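Local coordinates for packaging protein UL32 (Human herpesvirus 8 type M, PDB 6XF9), which is required for herpesviral genome packaging, assembles into a pentameric ring that binds zinc, and probably helps bring new capsids to nuclear replication compartments, at residues Ser156-Gly161 / Ala431-Thr436; His305-Lys310 / Pro349-Leu354; Gln316-Gly321 / Phe341-Val346. All blocks are in the same frame, centred on the assembly; numbering follows the deposited sequence.

Interaction 1: Ser156-Gly161 / Ala431-Thr436; sequences SEFIRG and ARVGKT
Ala431 and Gly161 bring the two segments together, their CA atoms 5.9 Å apart. The methyl of Ala431 points toward the helix and settles on the backbone carbonyl, with CB 3.4 Å from Gly161 O. Gly161 has no side chain, and the methyl lies directly against the helix backbone. The chain is extended from Ala431 to Val433, so successive residues face opposite ways. Arg432 accordingly turns its CB away from helix 145-164, while its backbone hydrogen-bonds to Gly165 and Ile167, just beyond the end of that helix.

Val433 faces the helix again. Its CG1 is anti to the backbone N (chi1 178°), which leaves CG2 as the branch that meets Phe158. The approach is loose and oblique to the ring, with Val433 CG2 4.3 Å from Phe158 CE2, and it is the far end of the aromatic side chain that closes the distance. Phe158 also packs on Leu424 of helix 416-430, and Val433 on Ile167. On the same helix as Phe158, Arg160, one turn after Glu157, forms a salt bridge with it: Arg160 NH2 donates to Glu157 OE1 at 2.9 Å, while the second prong, from Arg160 NH1, is modelled very short and its length is doubtful; NH1 also bonds Leu46 O.

Gly434 then takes the N-cap position, and Lys435 and Thr436 start helix 435-451. The segment is thus the connection of an antiparallel helical hairpin, 416-430 and 435-451, leaning on a third helix. Cys415 and His452, which flank the hairpin's two helices at their other ends, bind one zinc ion together with Cys191 and Cys192.

Interaction 2: His305-Lys310 / Pro349-Leu354; sequences HPEAPK and PLLREL
His305 presents one face of its imidazole to Leu351 in a CH-pi contact: Leu351 CD2 sits 3.7 Å from the ring centroid, 22° off the normal and displaced toward the ND1 side. Leu351 CB lies against the other part of the ring, 3.6 Å from His305 NE2. The ring's rotation is fixed at its edge from two directions. In the ring plane Glu307 N donates a nearly straight bond (173°) to His305 ND1, and His305 NE2 bonds Asp348 OD2; with ND1 accepting, the proton of a neutral ring would probably be on NE2.

Pro306 continues the type I turn that runs from His305 to Ala308. Glu307, at the N-cap position of helix 308-321, lays its aliphatic part beside the leucine, CG 3.9 Å from Leu351 CD2, while its OE2 bonds Ser347 OG and Asp348 N. Ala308 flanks the same methyl, its CB 4.2 Å from Leu351 CD2 and its backbone N nearer, at 3.8 Å.

One leucine branch is therefore held by three residues of a tight turn. This is the packing of an interhelical turn, between 297-304 and 308-321, on a neighbouring helix. It lies close to a zinc site without touching it, the Ala308 side chain about 8 Å from that of the ligand His366 and about 10 Å from the ion.

Interaction 3: Gln316-Gly321 / Phe341-Val346; sequences QCEVMG and FAMPYV
The backbones of Glu318, on helix 308-321, and Met343, in the loop before helix 349-357, stay well apart, with their CA atoms 9.1 Å from each other, so side chains must bridge the distance. Glu318 does so from the helix. Its CG lies beside the backbone N and anti to the carbonyl carbon (chi1 -71°), and beyond CG the chain runs extended, carrying the carboxylate across to the loop. Tyr345 comes from the opposite direction. Its CG stands between the backbone N and the carbonyl carbon (chi1 38°), which sends the ring toward the helix with the phenol end leading.

The carboxylate arrives at the edge of the ring rather than over a face, Glu318 CD being in the ring plane and 3.5 Å from Tyr345 OH. The two flat groups stand almost perpendicular, 85° apart. Tyr345 OH donates a hydrogen bond to Glu318 OE1; the modelled separation is very short and the exact place of that oxygen is doubtful, so its length should not be read as special strength.

The loop holds the tyrosine in position. A type I turn runs from Met343 to Val346, closed by Val346 N to Met343 O at 3.2 Å, and it lays the Tyr345 ring over Met343, whose CA is 3.5 Å from the ring plane and offset toward the rim. Beyond the two segments, Tyr345 rests on Thr314 and Leu315 of the same helix as Glu318, while Glu318 touches Val336.

Chemically, the contact joins a phenol donor to a carboxylate acceptor at a partly buried spot. If the bond is as modelled, it would be consistent with a charged glutamate and a neutral tyrosine, and probably gives the irregular loop a directional polar link to the helix.

Interactions 2 and 3 are neighbours, their centres 12 Å apart, and both use helix 308-321: the first at its start, the second at its last turns. Interaction 3 is nested along the chain within the loop closed by interaction 2, and Arg352 of interaction 2 reaches the backbone of 341-346, including a weak hydrogen bond to Val346 O. Together they pack helix 308-321 against the 341-354 region near the zinc site of Cys296, Cys299, His366 and Cys373, the Met343 side chain about 14 Å from the ion. Interaction 1 lies 34 Å from interaction 2, centre to centre, across the middle of the chain. It encloses both others in sequence, joining helix 145-164 to the hairpin of helices 416-430 and 435-451.

Interaction 1: Ser156-Gly161 / Ala431-Thr436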
ATOM      1  N   SER D 156       6.702 -11.094 -27.569  1.00 44.21           N
ATOM      2  CA  SER D 156       6.049 -10.417 -28.690  1.00 44.77           C
ATOM      3  C   SER D 156       5.568  -9.023 -28.299  1.00 45.44           C
ATOM      4  O   SER D 156       5.794  -8.045 -29.025  1.00 45.56           O
ATOM      5  CB  SER D 156       4.850 -11.243 -29.172  1.00 46.42           C
ATOM      6  OG  SER D 156       5.223 -12.515 -29.653  1.00 46.05           O
ATOM      7  N   GLU D 157       4.904  -8.910 -27.140  1.00 69.96           N
ATOM      8  CA  GLU D 157       4.343  -7.623 -26.728  1.00 70.27           C
ATOM      9  C   GLU D 157       5.433  -6.572 -26.603  1.00 69.02           C
ATOM     10  O   GLU D 157       5.330  -5.483 -27.183  1.00 69.43           O
ATOM     11  CB  GLU D 157       3.581  -7.765 -25.411  1.00 70.76           C
ATOM     12  CG  GLU D 157       2.355  -8.635 -25.557  1.00 72.59           C
ATOM     13  CD  GLU D 157       1.315  -7.997 -26.476  1.00 73.97           C
ATOM     14  OE1 GLU D 157       0.779  -6.917 -26.101  1.00 74.12           O
ATOM     15  OE2 GLU D 157       1.053  -8.568 -27.572  1.00 74.79           O
ATOM     16  N   PHE D 158       6.504  -6.884 -25.868  1.00 47.80           N
ATOM     17  CA  PHE D 158       7.517  -5.853 -25.674  1.00 46.75           C
ATOM     18  C   PHE D 158       8.358  -5.611 -26.919  1.00 46.34           C
ATOM     19  O   PHE D 158       8.935  -4.537 -27.056  1.00 46.34           O
ATOM     20  CB  PHE D 158       8.401  -6.183 -24.495  1.00 45.83           C
ATOM     21  CG  PHE D 158       7.783  -5.843 -23.191  1.00 46.21           C
ATOM     22  CD1 PHE D 158       6.711  -6.574 -22.718  1.00 47.34           C
ATOM     23  CD2 PHE D 158       8.257  -4.762 -22.444  1.00 45.61           C
ATOM     24  CE1 PHE D 158       6.123  -6.256 -21.485  1.00 47.82           C
ATOM     25  CE2 PHE D 158       7.686  -4.433 -21.222  1.00 45.94           C
ATOM     26  CZ  PHE D 158       6.614  -5.184 -20.739  1.00 47.05           C
ATOM     27  N   ILE D 159       8.521  -6.590 -27.802  1.00 46.52           N
ATOM     28  CA  ILE D 159       9.167  -6.248 -29.062  1.00 46.88           C
ATOM     29  C   ILE D 159       8.251  -5.364 -29.887  1.00 48.51           C
ATOM     30  O   ILE D 159       8.703  -4.397 -30.510  1.00 49.28           O
ATOM     31  CB  ILE D 159       9.618  -7.498 -29.830  1.00 46.67           C
ATOM     32  CG1 ILE D 159      10.759  -8.150 -29.060  1.00 45.32           C
ATOM     33  CG2 ILE D 159      10.100  -7.099 -31.211  1.00 47.69           C
ATOM     34  CD1 ILE D 159      11.054  -9.522 -29.481  1.00 45.11           C
ATOM     35  N   ARG D 160       6.947  -5.676 -29.903  1.00 53.86           N
ATOM     36  CA  ARG D 160       5.991  -4.830 -30.614  1.00 55.56           C
ATOM     37  C   ARG D 160       5.984  -3.406 -30.050  1.00 55.43           C
ATOM     38  O   ARG D 160       5.790  -2.442 -30.799  1.00 56.69           O
ATOM     39  CB  ARG D 160       4.590  -5.444 -30.547  1.00 56.56           C
ATOM     40  CG  ARG D 160       3.707  -4.967 -31.683  1.00 58.91           C
ATOM     41  CD  ARG D 160       2.347  -5.676 -31.761  1.00 60.40           C
ATOM     42  NE  ARG D 160       1.485  -5.318 -30.643  1.00 59.94           N
ATOM     43  CZ  ARG D 160       1.129  -6.148 -29.670  1.00 59.59           C
ATOM     44  NH1 ARG D 160       1.541  -7.412 -29.684  1.00 59.34           N
ATOM     45  NH2 ARG D 160       0.348  -5.712 -28.686  1.00 59.52           N
ATOM     46  N   GLY D 161       6.178  -3.254 -28.737  1.00 59.01           N
ATOM     47  CA  GLY D 161       6.341  -1.923 -28.167  1.00 58.55           C
ATOM     48  C   GLY D 161       7.514  -1.166 -28.767  1.00 58.52           C
ATOM     49  O   GLY D 161       7.410   0.017 -29.082  1.00 59.48           O
ATOM     50  N   ALA D 431      11.072   2.156 -25.544  1.00 58.45           N
ATOM     51  CA  ALA D 431       9.640   2.360 -25.745  1.00 59.06           C
ATOM     52  C   ALA D 431       9.018   2.810 -24.432  1.00 58.40           C
ATOM     53  O   ALA D 431       9.562   2.578 -23.348  1.00 57.45           O
ATOM     54  CB  ALA D 431       8.942   1.096 -26.260  1.00 59.69           C
ATOM     55  N   ARG D 432       7.866   3.456 -24.547  1.00 70.00           N
ATOM     56  CA  ARG D 432       7.184   3.988 -23.376  1.00 69.48           C
ATOM     57  C   ARG D 432       6.570   2.845 -22.576  1.00 68.99           C
ATOM     58  O   ARG D 432       5.788   2.048 -23.113  1.00 69.78           O
ATOM     59  CB  ARG D 432       6.124   5.011 -23.804  1.00 70.22           C
ATOM     60  N   VAL D 433       6.960   2.738 -21.305  1.00 63.41           N
ATOM     61  CA  VAL D 433       6.413   1.743 -20.389  1.00 63.05           C
ATOM     62  C   VAL D 433       6.207   2.409 -19.034  1.00 62.41           C
ATOM     63  O   VAL D 433       7.079   3.137 -18.545  1.00 61.91           O
ATOM     64  CB  VAL D 433       7.341   0.511 -20.258  1.00 62.45           C
ATOM     65  CG1 VAL D 433       6.774  -0.490 -19.260  1.00 61.93           C
ATOM     66  CG2 VAL D 433       7.556  -0.164 -21.621  1.00 63.15           C
ATOM     67  N   GLY D 434       5.072   2.112 -18.409  1.00 69.98           N
ATOM     68  CA  GLY D 434       4.703   2.679 -17.123  1.00 69.63           C
ATOM     69  C   GLY D 434       5.786   2.571 -16.071  1.00 68.62           C
ATOM     70  O   GLY D 434       6.582   1.630 -16.099  1.00 68.37           O
ATOM     71  N   LYS D 435       5.837   3.516 -15.133  1.00 82.77           N
ATOM     72  CA  LYS D 435       6.923   3.494 -14.166  1.00 82.04           C
ATOM     73  C   LYS D 435       6.838   2.280 -13.274  1.00 81.38           C
ATOM     74  O   LYS D 435       7.867   1.661 -12.989  1.00 80.96           O
ATOM     75  CB  LYS D 435       6.885   4.740 -13.276  1.00 82.39           C
ATOM     76  CG  LYS D 435       8.117   4.952 -12.417  1.00 81.88           C
ATOM     77  CD  LYS D 435       7.872   6.020 -11.352  1.00 82.88           C
ATOM     78  CE  LYS D 435       8.085   7.420 -11.951  1.00 83.96           C
ATOM     79  NZ  LYS D 435       9.436   7.512 -12.624  1.00 83.76           N
ATOM     80  N   THR D 436       5.633   1.845 -12.914  1.00 70.45           N
ATOM     81  CA  THR D 436       5.573   0.744 -11.962  1.00 70.04           C
ATOM     82  C   THR D 436       5.991  -0.564 -12.610  1.00 69.76           C
ATOM     83  O   THR D 436       6.736  -1.350 -12.007  1.00 69.19           O
ATOM     84  CB  THR D 436       4.181   0.609 -11.365  1.00 71.48           C
ATOM     85  OG1 THR D 436       3.852   1.817 -10.665  1.00 73.35           O
ATOM     86  CG2 THR D 436       4.190  -0.552 -10.376  1.00 71.50           C
TER

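Interaction 2: His305-Lys310 / Pro349-Leu354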
ATOM      1  N   HIS D 305      32.602 -12.289 -37.099  1.00 46.74           N
ATOM      2  CA  HIS D 305      34.033 -12.416 -37.186  1.00 47.41           C
ATOM      3  C   HIS D 305      34.566 -13.494 -36.256  1.00 47.12           C
ATOM      4  O   HIS D 305      34.167 -13.557 -35.082  1.00 46.76           O
ATOM      5  CB  HIS D 305      34.708 -11.092 -36.852  1.00 48.70           C
ATOM      6  CG  HIS D 305      36.147 -11.037 -37.254  1.00 49.66           C
ATOM      7  ND1 HIS D 305      37.122 -11.803 -36.649  1.00 49.78           N
ATOM      8  CD2 HIS D 305      36.778 -10.294 -38.193  1.00 50.48           C
ATOM      9  CE1 HIS D 305      38.292 -11.534 -37.202  1.00 50.65           C
ATOM     10  NE2 HIS D 305      38.112 -10.617 -38.135  1.00 51.11           N
ATOM     11  N   PRO D 306      35.528 -14.297 -36.733  1.00 54.47           N
ATOM     12  CA  PRO D 306      35.883 -15.530 -36.008  1.00 54.03           C
ATOM     13  C   PRO D 306      36.597 -15.316 -34.694  1.00 54.77           C
ATOM     14  O   PRO D 306      36.586 -16.229 -33.866  1.00 54.50           O
ATOM     15  CB  PRO D 306      36.789 -16.275 -37.002  1.00 54.46           C
ATOM     16  CG  PRO D 306      36.398 -15.731 -38.351  1.00 54.44           C
ATOM     17  CD  PRO D 306      36.087 -14.282 -38.098  1.00 54.90           C
ATOM     18  N   GLU D 307      37.293 -14.204 -34.491  1.00 57.67           N
ATOM     19  CA  GLU D 307      38.029 -14.023 -33.245  1.00 58.66           C
ATOM     20  C   GLU D 307      37.436 -12.957 -32.332  1.00 58.81           C
ATOM     21  O   GLU D 307      38.057 -12.619 -31.320  1.00 59.99           O
ATOM     22  CB  GLU D 307      39.502 -13.755 -33.547  1.00 60.20           C
ATOM     23  CG  GLU D 307      39.687 -12.961 -34.798  1.00 60.43           C
ATOM     24  CD  GLU D 307      41.130 -12.903 -35.287  1.00 61.71           C
ATOM     25  OE1 GLU D 307      42.056 -13.146 -34.482  1.00 62.69           O
ATOM     26  OE2 GLU D 307      41.326 -12.621 -36.498  1.00 61.73           O
ATOM     27  N   ALA D 308      36.227 -12.453 -32.629  1.00 52.11           N
ATOM     28  CA  ALA D 308      35.628 -11.457 -31.738  1.00 52.19           C
ATOM     29  C   ALA D 308      35.274 -12.061 -30.383  1.00 51.81           C
ATOM     30  O   ALA D 308      35.651 -11.467 -29.355  1.00 52.99           O
ATOM     31  CB  ALA D 308      34.409 -10.807 -32.407  1.00 51.36           C
ATOM     32  N   PRO D 309      34.604 -13.226 -30.291  1.00 46.88           N
ATOM     33  CA  PRO D 309      34.291 -13.777 -28.959  1.00 46.53           C
ATOM     34  C   PRO D 309      35.483 -13.877 -28.029  1.00 48.42           C
ATOM     35  O   PRO D 309      35.432 -13.407 -26.881  1.00 49.30           O
ATOM     36  CB  PRO D 309      33.706 -15.150 -29.303  1.00 44.98           C
ATOM     37  CG  PRO D 309      33.006 -14.927 -30.577  1.00 44.03           C
ATOM     38  CD  PRO D 309      33.884 -13.970 -31.351  1.00 45.45           C
ATOM     39  N   LYS D 310      36.568 -14.482 -28.494  1.00 57.47           N
ATOM     40  CA  LYS D 310      37.704 -14.644 -27.609  1.00 59.21           C
ATOM     41  C   LYS D 310      38.443 -13.328 -27.411  1.00 60.91           C
ATOM     42  O   LYS D 310      38.991 -13.090 -26.325  1.00 62.32           O
ATOM     43  CB  LYS D 310      38.642 -15.701 -28.173  1.00 59.60           C
ATOM     44  CG  LYS D 310      39.375 -16.472 -27.108  1.00 60.96           C
ATOM     45  CD  LYS D 310      40.692 -17.041 -27.624  1.00 61.88           C
ATOM     46  CE  LYS D 310      41.784 -16.967 -26.546  1.00 63.52           C
ATOM     47  NZ  LYS D 310      41.588 -17.969 -25.440  1.00 63.53           N
ATOM     48  N   PRO D 349      43.500  -7.157 -38.705  1.00 66.08           N
ATOM     49  CA  PRO D 349      43.543  -5.741 -38.311  1.00 66.63           C
ATOM     50  C   PRO D 349      42.228  -4.995 -38.506  1.00 65.97           C
ATOM     51  O   PRO D 349      42.086  -3.904 -37.949  1.00 66.64           O
ATOM     52  CB  PRO D 349      44.655  -5.169 -39.195  1.00 67.99           C
ATOM     53  CG  PRO D 349      44.642  -6.036 -40.405  1.00 67.86           C
ATOM     54  CD  PRO D 349      44.256  -7.412 -39.943  1.00 66.75           C
ATOM     55  N   LEU D 350      41.285  -5.491 -39.310  1.00 63.81           N
ATOM     56  CA  LEU D 350      39.999  -4.800 -39.416  1.00 63.35           C
ATOM     57  C   LEU D 350      39.216  -4.908 -38.108  1.00 63.00           C
ATOM     58  O   LEU D 350      38.794  -3.895 -37.537  1.00 63.55           O
ATOM     59  CB  LEU D 350      39.172  -5.355 -40.580  1.00 62.53           C
ATOM     60  CG  LEU D 350      37.838  -4.639 -40.791  1.00 62.29           C
ATOM     61  CD1 LEU D 350      38.048  -3.168 -41.095  1.00 63.36           C
ATOM     62  CD2 LEU D 350      37.015  -5.288 -41.878  1.00 61.69           C
ATOM     63  N   LEU D 351      39.047  -6.131 -37.597  1.00 59.95           N
ATOM     64  CA  LEU D 351      38.362  -6.299 -36.323  1.00 59.54           C
ATOM     65  C   LEU D 351      39.044  -5.491 -35.242  1.00 60.79           C
ATOM     66  O   LEU D 351      38.384  -4.774 -34.481  1.00 61.22           O
ATOM     67  CB  LEU D 351      38.357  -7.771 -35.924  1.00 58.61           C
ATOM     68  CG  LEU D 351      37.772  -8.066 -34.551  1.00 58.16           C
ATOM     69  CD1 LEU D 351      36.294  -7.713 -34.551  1.00 57.54           C
ATOM     70  CD2 LEU D 351      37.992  -9.522 -34.197  1.00 57.41           C
ATOM     71  N   ARG D 352      40.372  -5.537 -35.209  1.00 68.62           N
ATOM     72  CA  ARG D 352      41.129  -4.795 -34.211  1.00 69.76           C
ATOM     73  C   ARG D 352      40.850  -3.302 -34.302  1.00 70.51           C
ATOM     74  O   ARG D 352      40.616  -2.641 -33.285  1.00 71.33           O
ATOM     75  CB  ARG D 352      42.602  -5.125 -34.386  1.00 70.62           C
ATOM     76  CG  ARG D 352      43.575  -4.516 -33.444  1.00 72.10           C
ATOM     77  CD  ARG D 352      44.915  -4.984 -33.945  1.00 72.43           C
ATOM     78  NE  ARG D 352      46.049  -4.351 -33.304  1.00 74.15           N
ATOM     79  CZ  ARG D 352      47.156  -5.007 -32.969  1.00 74.87           C
ATOM     80  NH1 ARG D 352      48.175  -4.366 -32.394  1.00 76.04           N
ATOM     81  NH2 ARG D 352      47.231  -6.318 -33.193  1.00 74.25           N
ATOM     82  N   GLU D 353      40.860  -2.748 -35.514  1.00 71.41           N
ATOM     83  CA  GLU D 353      40.613  -1.315 -35.663  1.00 72.02           C
ATOM     84  C   GLU D 353      39.167  -0.941 -35.354  1.00 71.63           C
ATOM     85  O   GLU D 353      38.911   0.164 -34.868  1.00 72.41           O
ATOM     86  CB  GLU D 353      41.031  -0.850 -37.057  1.00 72.10           C
ATOM     87  CG  GLU D 353      40.821   0.631 -37.298  1.00 73.04           C
ATOM     88  CD  GLU D 353      41.466   1.098 -38.582  1.00 74.12           C
ATOM     89  OE1 GLU D 353      41.958   0.223 -39.338  1.00 74.10           O
ATOM     90  OE2 GLU D 353      41.457   2.329 -38.841  1.00 74.74           O
ATOM     91  N   LEU D 354      38.208  -1.816 -35.658  1.00 62.06           N
ATOM     92  CA  LEU D 354      36.815  -1.523 -35.328  1.00 61.73           C
ATOM     93  C   LEU D 354      36.634  -1.433 -33.816  1.00 62.10           C
ATOM     94  O   LEU D 354      36.040  -0.474 -33.308  1.00 62.70           O
ATOM     95  CB  LEU D 354      35.891  -2.582 -35.932  1.00 60.33           C
ATOM     96  CG  LEU D 354      34.390  -2.310 -35.992  1.00 60.19           C
ATOM     97  CD1 LEU D 354      33.769  -3.275 -36.986  1.00 59.18           C
ATOM     98  CD2 LEU D 354      33.703  -2.453 -34.622  1.00 60.08           C
TER

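Interaction 3: Gln316-Gly321 / Phe341-Val346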
ATOM      1  N   GLN D 316      38.157  -8.052 -21.854  1.00 62.25           N
ATOM      2  CA  GLN D 316      37.527  -7.932 -20.545  1.00 62.88           C
ATOM      3  C   GLN D 316      38.520  -8.212 -19.433  1.00 65.47           C
ATOM      4  O   GLN D 316      38.450  -7.586 -18.368  1.00 67.35           O
ATOM      5  CB  GLN D 316      36.324  -8.863 -20.427  1.00 60.34           C
ATOM      6  CG  GLN D 316      35.548  -8.630 -19.149  1.00 60.60           C
ATOM      7  CD  GLN D 316      34.362  -9.545 -19.029  1.00 58.12           C
ATOM      8  OE1 GLN D 316      34.246 -10.540 -19.761  1.00 56.69           O
ATOM      9  NE2 GLN D 316      33.412  -9.165 -18.169  1.00 57.36           N
ATOM     10  N   CYS D 317      39.396  -9.213 -19.630  1.00 71.51           N
ATOM     11  CA  CYS D 317      40.463  -9.497 -18.667  1.00 73.37           C
ATOM     12  C   CYS D 317      41.480  -8.360 -18.614  1.00 75.07           C
ATOM     13  O   CYS D 317      41.992  -8.033 -17.540  1.00 76.75           O
ATOM     14  CB  CYS D 317      41.154 -10.828 -18.991  1.00 72.38           C
ATOM     15  SG  CYS D 317      40.015 -12.260 -19.023  1.00 70.93           S
ATOM     16  N   GLU D 318      41.803  -7.752 -19.760  1.00 75.87           N
ATOM     17  CA  GLU D 318      42.752  -6.647 -19.718  1.00 77.29           C
ATOM     18  C   GLU D 318      42.158  -5.483 -18.948  1.00 78.55           C
ATOM     19  O   GLU D 318      42.844  -4.846 -18.138  1.00 79.97           O
ATOM     20  CB  GLU D 318      43.126  -6.145 -21.120  1.00 76.42           C
ATOM     21  CG  GLU D 318      44.001  -7.020 -22.026  1.00 75.61           C
ATOM     22  CD  GLU D 318      44.624  -6.196 -23.179  1.00 75.47           C
ATOM     23  OE1 GLU D 318      44.377  -6.484 -24.372  1.00 74.00           O
ATOM     24  OE2 GLU D 318      45.276  -5.169 -22.887  1.00 76.77           O
ATOM     25  N   VAL D 319      40.874  -5.196 -19.190  1.00 50.17           N
ATOM     26  CA  VAL D 319      40.213  -4.083 -18.519  1.00 51.09           C
ATOM     27  C   VAL D 319      40.152  -4.325 -17.008  1.00 52.46           C
ATOM     28  O   VAL D 319      40.446  -3.430 -16.206  1.00 53.39           O
ATOM     29  CB  VAL D 319      38.820  -3.860 -19.133  1.00 49.59           C
ATOM     30  CG1 VAL D 319      38.045  -2.867 -18.296  1.00 50.55           C
ATOM     31  CG2 VAL D 319      38.944  -3.397 -20.581  1.00 47.86           C
ATOM     32  N   MET D 320      39.813  -5.547 -16.598  1.00 67.30           N
ATOM     33  CA  MET D 320      39.742  -5.871 -15.178  1.00 68.33           C
ATOM     34  C   MET D 320      41.134  -5.948 -14.538  1.00 69.39           C
ATOM     35  O   MET D 320      41.373  -5.363 -13.475  1.00 70.24           O
ATOM     36  CB  MET D 320      39.010  -7.198 -15.010  1.00 67.65           C
ATOM     37  CG  MET D 320      37.570  -7.170 -15.463  1.00 64.77           C
ATOM     38  SD  MET D 320      36.641  -5.887 -14.620  1.00 64.07           S
ATOM     39  CE  MET D 320      35.903  -6.900 -13.321  1.00 62.17           C
ATOM     40  N   GLY D 321      42.080  -6.630 -15.190  1.00 62.20           N
ATOM     41  CA  GLY D 321      43.304  -7.064 -14.530  1.00 62.54           C
ATOM     42  C   GLY D 321      44.546  -6.194 -14.616  1.00 63.18           C
ATOM     43  O   GLY D 321      45.396  -6.273 -13.718  1.00 63.95           O
ATOM     44  N   PHE D 341      49.717  -0.458 -29.740  1.00 85.81           N
ATOM     45  CA  PHE D 341      49.863  -1.882 -29.933  1.00 85.36           C
ATOM     46  C   PHE D 341      48.759  -2.653 -29.282  1.00 84.54           C
ATOM     47  O   PHE D 341      48.928  -3.790 -28.929  1.00 84.46           O
ATOM     48  CB  PHE D 341      51.186  -2.354 -29.350  1.00 85.83           C
ATOM     49  N   ALA D 342      47.623  -2.019 -29.119  1.00 66.57           N
ATOM     50  CA  ALA D 342      46.505  -2.615 -28.417  1.00 66.10           C
ATOM     51  C   ALA D 342      45.932  -3.876 -28.948  1.00 64.80           C
ATOM     52  O   ALA D 342      45.839  -4.087 -30.116  1.00 63.90           O
ATOM     53  CB  ALA D 342      45.403  -1.609 -28.313  1.00 65.86           C
ATOM     54  N   MET D 343      45.517  -4.731 -28.048  1.00 73.23           N
ATOM     55  CA  MET D 343      44.911  -5.985 -28.515  1.00 71.96           C
ATOM     56  C   MET D 343      45.737  -6.774 -29.527  1.00 71.51           C
ATOM     57  O   MET D 343      45.243  -7.110 -30.604  1.00 70.38           O
ATOM     58  CB  MET D 343      43.514  -5.716 -29.085  1.00 70.69           C
ATOM     59  CG  MET D 343      42.555  -5.073 -28.095  1.00 70.81           C
ATOM     60  SD  MET D 343      40.919  -4.786 -28.797  1.00 69.58           S
ATOM     61  CE  MET D 343      40.421  -6.460 -29.190  1.00 67.64           C
ATOM     62  N   PRO D 344      46.998  -7.075 -29.189  1.00 85.26           N
ATOM     63  CA  PRO D 344      47.851  -7.773 -30.168  1.00 84.83           C
ATOM     64  C   PRO D 344      47.390  -9.193 -30.461  1.00 83.83           C
ATOM     65  O   PRO D 344      47.817  -9.770 -31.474  1.00 83.31           O
ATOM     66  CB  PRO D 344      49.234  -7.756 -29.511  1.00 85.83           C
ATOM     67  CG  PRO D 344      49.002  -7.427 -28.053  1.00 86.93           C
ATOM     68  CD  PRO D 344      47.552  -7.140 -27.826  1.00 86.37           C
ATOM     69  N   TYR D 345      46.542  -9.768 -29.598  1.00 67.12           N
ATOM     70  CA  TYR D 345      45.965 -11.097 -29.767  1.00 65.86           C
ATOM     71  C   TYR D 345      44.990 -11.186 -30.931  1.00 64.62           C
ATOM     72  O   TYR D 345      44.523 -12.289 -31.238  1.00 63.67           O
ATOM     73  CB  TYR D 345      45.240 -11.517 -28.477  1.00 65.94           C
ATOM     74  CG  TYR D 345      44.487 -10.382 -27.778  1.00 66.44           C
ATOM     75  CD1 TYR D 345      43.164 -10.064 -28.107  1.00 65.26           C
ATOM     76  CD2 TYR D 345      45.109  -9.632 -26.792  1.00 67.94           C
ATOM     77  CE1 TYR D 345      42.498  -9.016 -27.470  1.00 65.74           C
ATOM     78  CE2 TYR D 345      44.460  -8.599 -26.159  1.00 68.51           C
ATOM     79  CZ  TYR D 345      43.157  -8.284 -26.488  1.00 67.49           C
ATOM     80  OH  TYR D 345      42.532  -7.237 -25.822  1.00 68.10           O
ATOM     81  N   VAL D 346      44.650 -10.069 -31.569  1.00 68.29           N
ATOM     82  CA  VAL D 346      43.746 -10.082 -32.711  1.00 67.15           C
ATOM     83  C   VAL D 346      44.614 -10.002 -33.960  1.00 67.30           C
ATOM     84  O   VAL D 346      45.389  -9.049 -34.124  1.00 68.12           O
ATOM     85  CB  VAL D 346      42.738  -8.918 -32.655  1.00 66.77           C
ATOM     86  CG1 VAL D 346      41.816  -8.939 -33.876  1.00 65.43           C
ATOM     87  CG2 VAL D 346      41.933  -8.946 -31.365  1.00 66.58           C
TER